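Local coordinates for protein alkane monooxygenase (Geobacillus thermodenitrificans, PDB 3B9O) that is a luciferase-like monooxygenase of the TIM-barrel class that binds flavin mononucleotide, at residues H31-L36 against Q79-D84. Numbering follows the deposited sequence.
Sequences HRYTDL and QIPVND
With chi1 at 86°, Tyr33 holds its CG between the backbone N and the carbonyl carbon and sends the phenol across to Pro81 and Asn83, while Asn83, whose CG lies anti to its own carbonyl carbon (chi1 -76°), brings its amide across the CE1 corner of the ring, OD1 3.6 Å from Tyr33 CE1. The contact joins two surface loops of the luciferase-like TIM barrel, the one leading from strand 6-12 into helix 36-48 and the one between helices 71-75 and 89-94. No direct hydrogen bond links them; two waters do. One water donates both to Tyr33 O and, over 3.0 Å, to Asn83 OD1. The other accepts from Asn83 ND2 at 2.7 Å and also pairs with the tyrosine hydroxyl, which helps to set the amide's flip. Asparagine suits the place by offering acceptor and donor together. Its amide plane is turned 54° from the phenol ring. Pro81, preceded by a cis peptide bond, packs a compact apolar ring tightly against the hydroxyl end, CG 3.1 Å from Tyr33 OH; tyrosine suits because its ring packs there while its hydroxyl reaches water. Thr34 CG2 covers one face of the phenol, towards its rim. Aspartate suits the N-cap of helix 36-48: Asp35 OD1 takes Asn37 N, while OD2 lies at the guanidinium edge, in its plane, and Arg32 NH2 meets it at 3.0 Å from above the carboxylate plane.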
ATOM      1  N   HIS A  31      -3.807 -19.940  -4.849  1.00 14.79           N
ATOM      2  CA  HIS A  31      -2.914 -21.043  -4.482  1.00 13.81           C
ATOM      3  C   HIS A  31      -1.554 -20.939  -5.180  1.00 21.61           C
ATOM      4  O   HIS A  31      -0.636 -21.649  -4.789  1.00 25.08           O
ATOM      5  CB  HIS A  31      -3.580 -22.410  -4.766  1.00 16.58           C
ATOM      6  CG  HIS A  31      -4.115 -22.518  -6.166  1.00 27.00           C
ATOM      7  ND1 HIS A  31      -3.504 -23.270  -7.143  1.00 29.40           N
ATOM      8  CD2 HIS A  31      -5.143 -21.878  -6.775  1.00 14.02           C
ATOM      9  CE1 HIS A  31      -4.142 -23.105  -8.292  1.00 14.88           C
ATOM     10  NE2 HIS A  31      -5.125 -22.253  -8.094  1.00 20.30           N
ATOM     11  N   ARG A  32      -1.427 -20.076  -6.203  1.00 12.64           N
ATOM     12  CA  ARG A  32      -0.135 -19.817  -6.876  1.00 19.48           C
ATOM     13  C   ARG A  32       0.763 -18.812  -6.138  1.00 17.07           C
ATOM     14  O   ARG A  32       1.841 -18.469  -6.626  1.00 15.35           O
ATOM     15  CB  ARG A  32      -0.341 -19.329  -8.323  1.00 14.75           C
ATOM     16  CG  ARG A  32      -1.092 -20.353  -9.203  1.00 18.35           C
ATOM     17  CD  ARG A  32      -1.022 -19.962 -10.651  1.00 15.83           C
ATOM     18  NE  ARG A  32       0.354 -20.004 -11.199  1.00 19.44           N
ATOM     19  CZ  ARG A  32       0.798 -19.216 -12.184  1.00 25.50           C
ATOM     20  NH1 ARG A  32      -0.001 -18.340 -12.731  1.00 21.15           N
ATOM     21  NH2 ARG A  32       2.040 -19.307 -12.636  1.00 16.74           N
ATOM     22  N   TYR A  33       0.334 -18.336  -4.978  1.00 12.46           N
ATOM     23  CA  TYR A  33       1.094 -17.284  -4.300  1.00 14.43           C
ATOM     24  C   TYR A  33       2.522 -17.775  -3.988  1.00 17.79           C
ATOM     25  O   TYR A  33       3.435 -16.974  -3.891  1.00 17.43           O
ATOM     26  CB  TYR A  33       0.384 -16.756  -3.028  1.00 21.37           C
ATOM     27  CG  TYR A  33       0.692 -17.561  -1.813  1.00 17.50           C
ATOM     28  CD1 TYR A  33       1.660 -17.136  -0.889  1.00 19.11           C
ATOM     29  CD2 TYR A  33       0.057 -18.793  -1.607  1.00 18.04           C
ATOM     30  CE1 TYR A  33       1.966 -17.917   0.233  1.00 15.10           C
ATOM     31  CE2 TYR A  33       0.364 -19.582  -0.483  1.00 16.11           C
ATOM     32  CZ  TYR A  33       1.297 -19.151   0.403  1.00 16.95           C
ATOM     33  OH  TYR A  33       1.582 -19.980   1.441  1.00 16.06           O
ATOM     34  N   THR A  34       2.699 -19.100  -3.871  1.00 20.72           N
ATOM     35  CA  THR A  34       4.013 -19.704  -3.627  1.00 17.19           C
ATOM     36  C   THR A  34       4.880 -19.844  -4.899  1.00 21.83           C
ATOM     37  O   THR A  34       6.072 -20.175  -4.794  1.00 14.97           O
ATOM     38  CB  THR A  34       3.896 -21.087  -2.954  1.00 15.05           C
ATOM     39  OG1 THR A  34       3.021 -21.921  -3.738  1.00 18.38           O
ATOM     40  CG2 THR A  34       3.396 -20.973  -1.492  1.00 12.37           C
ATOM     41  N   ASP A  35       4.294 -19.577  -6.071  1.00 15.43           N
ATOM     42  CA  ASP A  35       4.947 -19.815  -7.391  1.00 21.50           C
ATOM     43  C   ASP A  35       5.510 -18.503  -7.853  1.00 12.92           C
ATOM     44  O   ASP A  35       4.766 -17.574  -8.089  1.00 12.68           O
ATOM     45  CB  ASP A  35       3.966 -20.392  -8.467  1.00 19.13           C
ATOM     46  CG  ASP A  35       4.630 -20.649  -9.903  1.00 46.00           C
ATOM     47  OD1 ASP A  35       5.906 -20.558 -10.130  1.00 25.62           O
ATOM     48  OD2 ASP A  35       3.826 -20.962 -10.862  1.00 31.30           O
ATOM     49  N   LEU A  36       6.829 -18.456  -7.983  1.00 13.62           N
ATOM     50  CA  LEU A  36       7.523 -17.263  -8.457  1.00 22.75           C
ATOM     51  C   LEU A  36       6.956 -16.798  -9.807  1.00 21.48           C
ATOM     52  O   LEU A  36       6.750 -15.612 -10.041  1.00 13.39           O
ATOM     53  CB  LEU A  36       9.027 -17.543  -8.515  1.00 19.26           C
ATOM     54  CG  LEU A  36       9.943 -16.390  -8.981  1.00 21.22           C
ATOM     55  CD1 LEU A  36       9.672 -15.153  -8.103  1.00 13.72           C
ATOM     56  CD2 LEU A  36      11.415 -16.844  -8.887  1.00 18.43           C
ATOM     57  N   GLN A  79      -5.169 -14.431   5.327  1.00 12.75           N
ATOM     58  CA  GLN A  79      -3.851 -13.802   5.507  1.00 19.38           C
ATOM     59  C   GLN A  79      -2.854 -14.673   6.280  1.00 26.36           C
ATOM     60  O   GLN A  79      -1.853 -14.189   6.763  1.00 17.93           O
ATOM     61  CB  GLN A  79      -3.985 -12.388   6.088  1.00 13.56           C
ATOM     62  CG  GLN A  79      -4.543 -11.438   5.003  1.00 19.16           C
ATOM     63  CD  GLN A  79      -4.759  -9.991   5.425  1.00 15.19           C
ATOM     64  OE1 GLN A  79      -3.982  -9.417   6.191  1.00 14.69           O
ATOM     65  NE2 GLN A  79      -5.815  -9.383   4.890  1.00 15.77           N
ATOM     66  N   ILE A  80      -3.177 -15.969   6.377  1.00 19.05           N
ATOM     67  CA  ILE A  80      -2.279 -17.026   6.874  1.00 16.66           C
ATOM     68  C   ILE A  80      -2.594 -18.268   5.996  1.00 13.57           C
ATOM     69  O   ILE A  80      -3.748 -18.573   5.740  1.00 15.53           O
ATOM     70  CB  ILE A  80      -2.417 -17.257   8.427  1.00 22.19           C
ATOM     71  CG1 ILE A  80      -1.256 -18.152   8.952  1.00 21.74           C
ATOM     72  CG2 ILE A  80      -3.857 -17.771   8.793  1.00 18.68           C
ATOM     73  CD1 ILE A  80      -1.126 -18.288  10.464  1.00 16.88           C
ATOM     74  N   PRO A  81      -1.577 -18.876   5.389  1.00 13.82           N
ATOM     75  CA  PRO A  81      -0.156 -18.508   5.410  1.00 14.99           C
ATOM     76  C   PRO A  81       0.086 -17.139   4.708  1.00 18.80           C
ATOM     77  O   PRO A  81      -0.749 -16.696   3.884  1.00 16.30           O
ATOM     78  CB  PRO A  81       0.486 -19.634   4.615  1.00 13.57           C
ATOM     79  CG  PRO A  81      -0.617 -20.036   3.617  1.00 11.05           C
ATOM     80  CD  PRO A  81      -1.834 -20.014   4.485  1.00 16.06           C
ATOM     81  N   VAL A  82       1.193 -16.486   5.070  1.00 15.54           N
ATOM     82  CA  VAL A  82       1.633 -15.232   4.444  1.00 21.42           C
ATOM     83  C   VAL A  82       3.148 -15.281   4.251  1.00 19.37           C
ATOM     84  O   VAL A  82       3.869 -15.581   5.198  1.00 19.24           O
ATOM     85  CB  VAL A  82       1.631 -13.997   5.363  1.00 25.84           C
ATOM     86  CG1 VAL A  82       1.412 -12.651   4.639  1.00 17.12           C
ATOM     87  CG2 VAL A  82       1.174 -14.219   6.808  1.00 15.91           C
ATOM     88  N   ASN A  83       3.612 -14.943   3.058  1.00 14.80           N
ATOM     89  CA  ASN A  83       5.039 -14.859   2.776  1.00 16.26           C
ATOM     90  C   ASN A  83       5.492 -13.413   2.736  1.00 14.59           C
ATOM     91  O   ASN A  83       4.672 -12.500   2.644  1.00 14.77           O
ATOM     92  CB  ASN A  83       5.369 -15.569   1.431  1.00 12.87           C
ATOM     93  CG  ASN A  83       5.362 -17.124   1.546  1.00 14.43           C
ATOM     94  OD1 ASN A  83       5.588 -17.855   0.553  1.00 18.92           O
ATOM     95  ND2 ASN A  83       5.140 -17.620   2.751  1.00 11.29           N
ATOM     96  N   ASP A  84       6.807 -13.203   2.748  1.00 19.48           N
ATOM     97  CA  ASP A  84       7.363 -11.848   2.811  1.00 13.48           C
ATOM     98  C   ASP A  84       7.253 -11.173   1.443  1.00 14.48           C
ATOM     99  O   ASP A  84       7.700 -11.746   0.423  1.00 12.96           O
ATOM    100  CB  ASP A  84       8.832 -11.903   3.260  1.00 18.07           C
ATOM    101  CG  ASP A  84       9.502 -10.549   3.186  1.00 22.15           C
ATOM    102  OD1 ASP A  84      10.408 -10.391   2.383  1.00 36.74           O
ATOM    103  OD2 ASP A  84       9.107  -9.628   3.909  1.00 28.50           O
TER
HETATM  104  O   HOH W   1       5.425 -16.219  -1.904  1.00 14.18           O
HETATM  105  O   HOH W   2       3.890 -19.954   3.092  1.00 16.05           O